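Local coordinates for fucoxanthin chlorophyll a/c-binding protein Lhcq11 (Chaetoceros gracilis, PDB 6L4U) that binds chlorophyll a, chlorophyll c1 and carotenoids and probably harvests light for photosystem I, passing the excitation energy on, at residues 67-72 against 214-219; 92-97 against 177-182. All blocks are in the same frame, centred on the assembly; numbering follows the deposited sequence.

How the contacts relate
Contact 1 (67-72 against 214-219) and contact 2 (92-97 against 177-182) have centres about 17 Å apart, and one chlorophyll a joins them. R96 of contact 2 gives a nearly straight hydrogen bond from NH2 to O1D of the pigment, modelled very short at 2.5 Å, so its length is doubtful, while R219 of contact 1 reaches the same O1D more weakly. The two guanidinium groups lie close together, with R219 NH2 3.8 Å from R96 NH1, around a shared ester oxygen. The segments also meet directly, P69 CD lying 4.0 Å from R96 NH2. Along the chain, contact 2 falls inside the long excursion closed by contact 1.

Contact 1: 67-72 against 214-219. With CLA (chlorophyll a), chain B.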
loop_
_atom_site.group_PDB
_atom_site.type_symbol
_atom_site.label_atom_id
_atom_site.label_comp_id
_atom_site.label_asym_id
_atom_site.label_seq_id
_atom_site.Cartn_x
_atom_site.Cartn_y
_atom_site.Cartn_z
ATOM N N SER Y 67 15.151 62.207 -49.639
ATOM C CA SER Y 67 15.059 63.228 -50.672
ATOM C C SER Y 67 13.758 64.015 -50.596
ATOM O O SER Y 67 13.484 64.820 -51.491
ATOM C CB SER Y 67 15.203 62.592 -52.056
ATOM O OG SER Y 67 16.397 61.838 -52.148
ATOM N N SER Y 68 12.961 63.804 -49.547
ATOM C CA SER Y 68 11.678 64.452 -49.359
ATOM C C SER Y 68 11.495 64.720 -47.874
ATOM O O SER Y 68 11.599 63.781 -47.072
ATOM C CB SER Y 68 10.521 63.589 -49.875
ATOM O OG SER Y 68 10.615 63.384 -51.273
ATOM N N PRO Y 69 11.235 65.973 -47.467
ATOM C CA PRO Y 69 11.181 67.179 -48.295
ATOM C C PRO Y 69 12.565 67.766 -48.525
ATOM O O PRO Y 69 13.560 67.117 -48.200
ATOM C CB PRO Y 69 10.320 68.125 -47.461
ATOM C CG PRO Y 69 10.649 67.751 -46.065
ATOM C CD PRO Y 69 10.848 66.257 -46.075
ATOM N N ASP Y 70 12.625 68.971 -49.085
ATOM C CA ASP Y 70 13.901 69.650 -49.250
ATOM C C ASP Y 70 14.457 70.077 -47.898
ATOM O O ASP Y 70 13.717 70.321 -46.941
ATOM C CB ASP Y 70 13.748 70.862 -50.169
ATOM C CG ASP Y 70 12.507 71.670 -49.863
ATOM O OD1 ASP Y 70 11.617 71.144 -49.165
ATOM O OD2 ASP Y 70 12.413 72.825 -50.327
ATOM N N THR Y 71 15.781 70.171 -47.829
ATOM C CA THR Y 71 16.467 70.418 -46.571
ATOM C C THR Y 71 16.965 71.853 -46.512
ATOM O O THR Y 71 18.081 72.115 -46.054
ATOM C CB THR Y 71 17.635 69.449 -46.407
ATOM O OG1 THR Y 71 18.617 69.709 -47.418
ATOM C CG2 THR Y 71 17.159 68.012 -46.536
ATOM N N THR Y 72 16.144 72.786 -46.986
ATOM C CA THR Y 72 16.541 74.180 -47.119
ATOM C C THR Y 72 16.441 74.978 -45.822
ATOM O O THR Y 72 17.346 75.762 -45.518
ATOM C CB THR Y 72 15.720 74.848 -48.231
ATOM O OG1 THR Y 72 15.953 76.261 -48.224
ATOM C CG2 THR Y 72 14.229 74.540 -48.115
ATOM N N GLU Y 214 3.210 68.652 -48.127
ATOM C CA GLU Y 214 2.320 67.986 -47.184
ATOM C C GLU Y 214 3.015 67.696 -45.865
ATOM O O GLU Y 214 2.398 67.801 -44.799
ATOM C CB GLU Y 214 1.796 66.683 -47.790
ATOM C CG GLU Y 214 0.749 65.976 -46.951
ATOM C CD GLU Y 214 0.251 64.705 -47.597
ATOM O OE1 GLU Y 214 -0.820 64.743 -48.239
ATOM O OE2 GLU Y 214 0.927 63.666 -47.462
ATOM N N ILE Y 215 4.300 67.346 -45.930
ATOM C CA ILE Y 215 5.056 67.025 -44.727
ATOM C C ILE Y 215 5.309 68.281 -43.907
ATOM O O ILE Y 215 5.125 68.287 -42.685
ATOM C CB ILE Y 215 6.368 66.323 -45.111
ATOM C CG1 ILE Y 215 6.074 65.091 -45.962
ATOM C CG2 ILE Y 215 7.126 65.910 -43.869
ATOM C CD1 ILE Y 215 7.301 64.303 -46.345
ATOM N N LYS Y 216 5.712 69.367 -44.570
ATOM C CA LYS Y 216 6.048 70.600 -43.864
ATOM C C LYS Y 216 4.813 71.267 -43.277
ATOM O O LYS Y 216 4.852 71.775 -42.152
ATOM C CB LYS Y 216 6.767 71.555 -44.808
ATOM C CG LYS Y 216 8.165 71.138 -45.162
ATOM C CD LYS Y 216 8.996 72.355 -45.462
ATOM C CE LYS Y 216 10.106 72.029 -46.425
ATOM N NZ LYS Y 216 10.734 73.246 -47.000
ATOM N N ASN Y 217 3.705 71.271 -44.021
ATOM C CA ASN Y 217 2.454 71.792 -43.484
ATOM C C ASN Y 217 1.851 70.860 -42.444
ATOM O O ASN Y 217 0.990 71.287 -41.666
ATOM C CB ASN Y 217 1.455 72.032 -44.617
ATOM C CG ASN Y 217 1.760 73.284 -45.400
ATOM O OD1 ASN Y 217 1.227 74.356 -45.111
ATOM N ND2 ASN Y 217 2.621 73.158 -46.400
ATOM N N GLY Y 218 2.288 69.601 -42.423
ATOM C CA GLY Y 218 1.909 68.655 -41.398
ATOM C C GLY Y 218 2.792 68.741 -40.174
ATOM O O GLY Y 218 2.303 68.561 -39.057
ATOM N N ARG Y 219 4.087 69.018 -40.379
ATOM C CA ARG Y 219 5.038 69.126 -39.273
ATOM C C ARG Y 219 4.681 70.271 -38.337
ATOM O O ARG Y 219 4.802 70.143 -37.113
ATOM C CB ARG Y 219 6.450 69.333 -39.813
ATOM C CG ARG Y 219 7.202 68.077 -40.162
ATOM C CD ARG Y 219 8.439 68.405 -40.973
ATOM N NE ARG Y 219 9.100 67.206 -41.472
ATOM C CZ ARG Y 219 10.198 67.213 -42.219
ATOM N NH1 ARG Y 219 10.769 68.361 -42.551
ATOM N NH2 ARG Y 219 10.726 66.072 -42.631
HETATM MG MG CLA B . 10.545 64.321 -39.090
HETATM C CHA CLA B . 13.475 64.251 -40.912
HETATM C CHB CLA B . 10.510 60.927 -39.150
HETATM C CHC CLA B . 7.995 64.465 -36.889
HETATM C CHD CLA B . 11.107 67.961 -38.591
HETATM N NA CLA B . 11.787 62.841 -39.843
HETATM C C1A CLA B . 12.821 62.928 -40.599
HETATM C C2A CLA B . 13.390 61.624 -41.120
HETATM C C3A CLA B . 12.376 60.631 -40.596
HETATM C C4A CLA B . 11.499 61.536 -39.805
HETATM C CMA CLA B . 11.578 60.091 -41.774
HETATM C CAA CLA B . 14.752 61.331 -40.444
HETATM C CBA CLA B . 15.034 59.967 -39.805
HETATM C CGA CLA B . 14.890 60.047 -38.303
HETATM O O1A CLA B . 15.745 60.567 -37.610
HETATM O O2A CLA B . 13.694 59.503 -37.686
HETATM N NB CLA B . 9.429 62.894 -38.152
HETATM C C1B CLA B . 9.488 61.575 -38.320
HETATM C C2B CLA B . 8.443 60.807 -37.590
HETATM C C3B CLA B . 7.694 61.882 -36.912
HETATM C C4B CLA B . 8.403 63.123 -37.329
HETATM C CMB CLA B . 8.189 59.330 -37.526
HETATM C CAB CLA B . 6.519 61.745 -36.016
HETATM C CBB CLA B . 6.566 62.143 -34.760
HETATM N NC CLA B . 9.751 65.880 -37.992
HETATM C C1C CLA B . 8.707 65.726 -37.159
HETATM C C2C CLA B . 8.265 66.969 -36.471
HETATM C C3C CLA B . 9.191 67.985 -36.985
HETATM C C4C CLA B . 10.048 67.204 -37.905
HETATM C CMC CLA B . 7.156 67.187 -35.485
HETATM C CAC CLA B . 9.243 69.457 -36.652
HETATM C CBC CLA B . 10.190 69.600 -35.484
HETATM N ND CLA B . 11.900 65.783 -39.514
HETATM C C1D CLA B . 12.038 67.208 -39.416
HETATM C C2D CLA B . 13.144 67.814 -40.189
HETATM C C3D CLA B . 13.707 66.588 -40.800
HETATM C C4D CLA B . 12.956 65.510 -40.362
HETATM C CMD CLA B . 13.689 69.194 -40.420
HETATM C CAD CLA B . 14.775 66.071 -41.678
HETATM O OBD CLA B . 15.656 66.784 -42.278
HETATM C CBD CLA B . 14.614 64.613 -41.803
HETATM C CGD CLA B . 14.123 64.405 -43.200
HETATM O O1D CLA B . 12.934 64.269 -43.427
HETATM O O2D CLA B . 15.051 64.396 -44.312
HETATM C CED CLA B . 14.566 64.688 -45.618
HETATM C C1 CLA B . 13.102 60.254 -36.638
HETATM C C2 CLA B . 12.543 59.408 -35.519
HETATM C C3 CLA B . 11.488 59.845 -34.807
HETATM C C4 CLA B . 10.861 61.177 -35.104
HETATM C C5 CLA B . 10.926 59.018 -33.679
HETATM C C6 CLA B . 11.393 59.509 -32.311
HETATM C C7 CLA B . 10.309 60.330 -31.619
HETATM C C8 CLA B . 10.711 60.746 -30.219
HETATM C C9 CLA B . 9.915 59.956 -29.187
HETATM C C10 CLA B . 10.503 62.246 -30.065
HETATM C C11 CLA B . 10.842 62.713 -28.657
HETATM C C12 CLA B . 9.949 63.877 -28.257
HETATM C C13 CLA B . 10.319 65.131 -29.036
HETATM C C14 CLA B . 11.631 65.724 -28.539
HETATM C C15 CLA B . 9.178 66.131 -28.922
HETATM C C16 CLA B . 8.996 66.652 -27.501
HETATM C C17 CLA B . 8.131 67.907 -27.485
HETATM C C18 CLA B . 6.753 67.632 -28.072
HETATM C C19 CLA B . 6.403 68.661 -29.142
HETATM C C20 CLA B . 5.692 67.589 -26.979
#
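I215 meets P69 through the end of its extended branch, CD1 lying 4.1 Å from P69 CD. One residue on, K216 leaves the helix with CG beside its own backbone N and then runs extended, passing P69 on the way: CE comes within 4.0 Å of P69 CB. Its NZ ends in a salt bridge to D70 OD1, a weak 3.1 Å bond, and is also hydrogen-bonded to E73, its stronger partner, so two carboxylates hold the ammonium. D70 approaches at about a right angle to the lysine, its CG turned between backbone N and carbonyl carbon (chi1 43°).

R219 comes next, extended from CG to NE, and lays its guanidinium flat over the chlorophyll a, whose C1D sits 3.3 Å from the guanidinium plane. The NH2 group reaches O1D in that plane, but the bond is bent (123°) and weak. P69, which follows a cis peptide bond, puts CD obliquely against R219 NH2 at 3.5 Å, while S68 O touches the pigment's methyl CED. The contact thus ties the loop before helix 89-115 to helix 208-230, and helix 89-115 packs alongside: E99 forms a salt bridge with R219 NE, and I215 rests on E99 and V100.

Contact 2: 92-97 against 177-182; sequences LAWYRH and HYLRGG. With CLA (chlorophyll a), chain B.
The carbonyl oxygen of H177 accepts backbone N-H groups from R180, G181 and G182; the R180 N bond measures 2.9 Å, while the other two are modelled very short and their lengths are doubtful. The resulting turn places Y178 and L179 beside A93, W94 and H97. Y178 has the largest share of the contact. With CG held between its backbone N and carbonyl carbon (chi1 42°), its ring lies face to face with that of H97, centroids 3.7 Å apart and planes inclined by 20°; H97 ND1 sits over the ring centre. H177 covers the opposite face, with NE2 toward the rim, so the phenol is held flat between two imidazoles. At its edge, near the ring plane, W94 CZ3 comes within 3.9 Å of Y178 CE1.

L179 sets both methyls against W94. CD1 touches CE3 of the indole obliquely at 3.6 Å, whereas CD2 lies in the plane of that ring at its edge and reaches back to W94 N, also 3.6 Å away. A93 adds its CB, 3.6 Å from Y178 O. The indole NE1 is used by another chlorophyll a, whose O1A it hydrogen-bonds.

W94, H97 and Y178 line one chlorophyll c1 pocket, and W94, H177, L179 and R180 a second, within the chlorophyll a/b-binding family fold, where pigments pack around long membrane helices.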
loop_
_atom_site.group_PDB
_atom_site.type_symbol
_atom_site.label_atom_id
_atom_site.label_comp_id
_atom_site.label_asym_id
_atom_site.label_seq_id
_atom_site.Cartn_x
_atom_site.Cartn_y
_atom_site.Cartn_z
ATOM N N LEU Y 92 13.719 52.993 -42.266
ATOM C CA LEU Y 92 13.533 54.401 -42.587
ATOM C C LEU Y 92 12.226 54.648 -43.325
ATOM O O LEU Y 92 11.657 55.740 -43.220
ATOM C CB LEU Y 92 14.711 54.909 -43.416
ATOM C CG LEU Y 92 14.910 56.423 -43.462
ATOM C CD1 LEU Y 92 14.805 57.023 -42.076
ATOM C CD2 LEU Y 92 16.239 56.772 -44.090
ATOM N N ALA Y 93 11.734 53.651 -44.065
ATOM C CA ALA Y 93 10.436 53.780 -44.713
ATOM C C ALA Y 93 9.306 53.782 -43.697
ATOM O O ALA Y 93 8.274 54.426 -43.919
ATOM C CB ALA Y 93 10.239 52.652 -45.724
ATOM N N TRP Y 94 9.478 53.074 -42.579
ATOM C CA TRP Y 94 8.511 53.168 -41.494
ATOM C C TRP Y 94 8.573 54.529 -40.817
ATOM O O TRP Y 94 7.553 55.024 -40.329
ATOM C CB TRP Y 94 8.753 52.056 -40.475
ATOM C CG TRP Y 94 7.771 52.066 -39.358
ATOM C CD1 TRP Y 94 7.953 52.581 -38.111
ATOM C CD2 TRP Y 94 6.439 51.552 -39.388
ATOM N NE1 TRP Y 94 6.819 52.413 -37.359
ATOM C CE2 TRP Y 94 5.873 51.783 -38.121
ATOM C CE3 TRP Y 94 5.669 50.916 -40.363
ATOM C CZ2 TRP Y 94 4.575 51.399 -37.804
ATOM C CZ3 TRP Y 94 4.385 50.535 -40.050
ATOM C CH2 TRP Y 94 3.847 50.782 -38.783
ATOM N N TYR Y 95 9.755 55.148 -40.790
ATOM C CA TYR Y 95 9.874 56.488 -40.231
ATOM C C TYR Y 95 9.209 57.519 -41.132
ATOM O O TYR Y 95 8.663 58.515 -40.648
ATOM C CB TYR Y 95 11.345 56.847 -40.018
ATOM C CG TYR Y 95 12.054 56.092 -38.915
ATOM C CD1 TYR Y 95 11.347 55.366 -37.966
ATOM C CD2 TYR Y 95 13.439 56.113 -38.824
ATOM C CE1 TYR Y 95 12.001 54.679 -36.968
ATOM C CE2 TYR Y 95 14.100 55.430 -37.828
ATOM C CZ TYR Y 95 13.376 54.716 -36.902
ATOM O OH TYR Y 95 14.032 54.033 -35.907
ATOM N N ARG Y 96 9.244 57.304 -42.449
ATOM C CA ARG Y 96 8.641 58.269 -43.362
ATOM C C ARG Y 96 7.128 58.112 -43.411
ATOM O O ARG Y 96 6.400 59.111 -43.469
ATOM C CB ARG Y 96 9.247 58.123 -44.757
ATOM C CG ARG Y 96 8.705 59.094 -45.798
ATOM C CD ARG Y 96 8.758 60.542 -45.323
ATOM N NE ARG Y 96 10.089 61.118 -45.452
ATOM C CZ ARG Y 96 10.573 62.054 -44.645
ATOM N NH1 ARG Y 96 9.832 62.521 -43.649
ATOM N NH2 ARG Y 96 11.797 62.524 -44.833
ATOM N N HIS Y 97 6.638 56.868 -43.394
ATOM C CA HIS Y 97 5.197 56.639 -43.417
ATOM C C HIS Y 97 4.532 57.126 -42.142
ATOM O O HIS Y 97 3.408 57.635 -42.185
ATOM C CB HIS Y 97 4.892 55.158 -43.629
ATOM C CG HIS Y 97 3.458 54.878 -43.959
ATOM N ND1 HIS Y 97 3.035 54.579 -45.236
ATOM C CD2 HIS Y 97 2.349 54.863 -43.184
ATOM C CE1 HIS Y 97 1.729 54.391 -45.232
ATOM N NE2 HIS Y 97 1.287 54.554 -43.999
ATOM N N HIS Y 177 3.795 46.596 -50.327
ATOM C CA HIS Y 177 3.697 47.400 -49.119
ATOM C C HIS Y 177 4.817 48.432 -49.066
ATOM O O HIS Y 177 5.860 48.292 -49.709
ATOM C CB HIS Y 177 3.765 46.510 -47.884
ATOM C CG HIS Y 177 2.966 47.007 -46.721
ATOM N ND1 HIS Y 177 1.588 47.023 -46.717
ATOM C CD2 HIS Y 177 3.350 47.445 -45.499
ATOM C CE1 HIS Y 177 1.159 47.479 -45.553
ATOM N NE2 HIS Y 177 2.207 47.737 -44.795
ATOM N N TYR Y 178 4.587 49.480 -48.273
ATOM C CA TYR Y 178 5.568 50.548 -48.134
ATOM C C TYR Y 178 6.819 50.095 -47.395
ATOM O O TYR Y 178 7.873 50.718 -47.551
ATOM C CB TYR Y 178 4.950 51.754 -47.424
ATOM C CG TYR Y 178 4.059 51.421 -46.255
ATOM C CD1 TYR Y 178 4.585 51.273 -44.979
ATOM C CD2 TYR Y 178 2.686 51.277 -46.422
ATOM C CE1 TYR Y 178 3.771 50.971 -43.907
ATOM C CE2 TYR Y 178 1.870 50.974 -45.362
ATOM C CZ TYR Y 178 2.414 50.830 -44.109
ATOM O OH TYR Y 178 1.589 50.523 -43.059
ATOM N N LEU Y 179 6.731 49.032 -46.603
ATOM C CA LEU Y 179 7.910 48.424 -46.010
ATOM C C LEU Y 179 8.516 47.342 -46.888
ATOM O O LEU Y 179 9.542 46.766 -46.513
ATOM C CB LEU Y 179 7.573 47.833 -44.640
ATOM C CG LEU Y 179 6.957 48.781 -43.617
ATOM C CD1 LEU Y 179 6.899 48.093 -42.274
ATOM C CD2 LEU Y 179 7.746 50.075 -43.524
ATOM N N ARG Y 180 7.905 47.045 -48.033
ATOM C CA ARG Y 180 8.442 46.070 -48.971
ATOM C C ARG Y 180 8.846 46.710 -50.293
ATOM O O ARG Y 180 10.019 46.658 -50.670
ATOM C CB ARG Y 180 7.415 44.954 -49.204
ATOM C CG ARG Y 180 7.061 44.166 -47.954
ATOM C CD ARG Y 180 8.290 43.480 -47.378
ATOM N NE ARG Y 180 8.015 42.793 -46.120
ATOM C CZ ARG Y 180 8.312 43.282 -44.922
ATOM N NH1 ARG Y 180 8.892 44.467 -44.812
ATOM N NH2 ARG Y 180 8.028 42.584 -43.831
ATOM N N GLY Y 181 7.907 47.318 -51.012
ATOM C CA GLY Y 181 8.245 47.955 -52.270
ATOM C C GLY Y 181 7.489 49.229 -52.586
ATOM O O GLY Y 181 7.692 49.820 -53.651
ATOM N N GLY Y 182 6.622 49.674 -51.675
ATOM C CA GLY Y 182 5.676 50.727 -51.965
ATOM C C GLY Y 182 6.087 52.095 -51.438
ATOM O O GLY Y 182 7.001 52.251 -50.633
HETATM MG MG CLA B . 10.545 64.321 -39.090
HETATM C CHA CLA B . 13.475 64.251 -40.912
HETATM C CHB CLA B . 10.510 60.927 -39.150
HETATM C CHC CLA B . 7.995 64.465 -36.889
HETATM C CHD CLA B . 11.107 67.961 -38.591
HETATM N NA CLA B . 11.787 62.841 -39.843
HETATM C C1A CLA B . 12.821 62.928 -40.599
HETATM C C2A CLA B . 13.390 61.624 -41.120
HETATM C C3A CLA B . 12.376 60.631 -40.596
HETATM C C4A CLA B . 11.499 61.536 -39.805
HETATM C CMA CLA B . 11.578 60.091 -41.774
HETATM C CAA CLA B . 14.752 61.331 -40.444
HETATM C CBA CLA B . 15.034 59.967 -39.805
HETATM C CGA CLA B . 14.890 60.047 -38.303
HETATM O O1A CLA B . 15.745 60.567 -37.610
HETATM O O2A CLA B . 13.694 59.503 -37.686
HETATM N NB CLA B . 9.429 62.894 -38.152
HETATM C C1B CLA B . 9.488 61.575 -38.320
HETATM C C2B CLA B . 8.443 60.807 -37.590
HETATM C C3B CLA B . 7.694 61.882 -36.912
HETATM C C4B CLA B . 8.403 63.123 -37.329
HETATM C CMB CLA B . 8.189 59.330 -37.526
HETATM C CAB CLA B . 6.519 61.745 -36.016
HETATM C CBB CLA B . 6.566 62.143 -34.760
HETATM N NC CLA B . 9.751 65.880 -37.992
HETATM C C1C CLA B . 8.707 65.726 -37.159
HETATM C C2C CLA B . 8.265 66.969 -36.471
HETATM C C3C CLA B . 9.191 67.985 -36.985
HETATM C C4C CLA B . 10.048 67.204 -37.905
HETATM C CMC CLA B . 7.156 67.187 -35.485
HETATM C CAC CLA B . 9.243 69.457 -36.652
HETATM C CBC CLA B . 10.190 69.600 -35.484
HETATM N ND CLA B . 11.900 65.783 -39.514
HETATM C C1D CLA B . 12.038 67.208 -39.416
HETATM C C2D CLA B . 13.144 67.814 -40.189
HETATM C C3D CLA B . 13.707 66.588 -40.800
HETATM C C4D CLA B . 12.956 65.510 -40.362
HETATM C CMD CLA B . 13.689 69.194 -40.420
HETATM C CAD CLA B . 14.775 66.071 -41.678
HETATM O OBD CLA B . 15.656 66.784 -42.278
HETATM C CBD CLA B . 14.614 64.613 -41.803
HETATM C CGD CLA B . 14.123 64.405 -43.200
HETATM O O1D CLA B . 12.934 64.269 -43.427
HETATM O O2D CLA B . 15.051 64.396 -44.312
HETATM C CED CLA B . 14.566 64.688 -45.618
HETATM C C1 CLA B . 13.102 60.254 -36.638
HETATM C C2 CLA B . 12.543 59.408 -35.519
HETATM C C3 CLA B . 11.488 59.845 -34.807
HETATM C C4 CLA B . 10.861 61.177 -35.104
HETATM C C5 CLA B . 10.926 59.018 -33.679
HETATM C C6 CLA B . 11.393 59.509 -32.311
HETATM C C7 CLA B . 10.309 60.330 -31.619
HETATM C C8 CLA B . 10.711 60.746 -30.219
HETATM C C9 CLA B . 9.915 59.956 -29.187
HETATM C C10 CLA B . 10.503 62.246 -30.065
HETATM C C11 CLA B . 10.842 62.713 -28.657
HETATM C C12 CLA B . 9.949 63.877 -28.257
HETATM C C13 CLA B . 10.319 65.131 -29.036
HETATM C C14 CLA B . 11.631 65.724 -28.539
HETATM C C15 CLA B . 9.178 66.131 -28.922
HETATM C C16 CLA B . 8.996 66.652 -27.501
HETATM C C17 CLA B . 8.131 67.907 -27.485
HETATM C C18 CLA B . 6.753 67.632 -28.072
HETATM C C19 CLA B . 6.403 68.661 -29.142
HETATM C C20 CLA B . 5.692 67.589 -26.979
#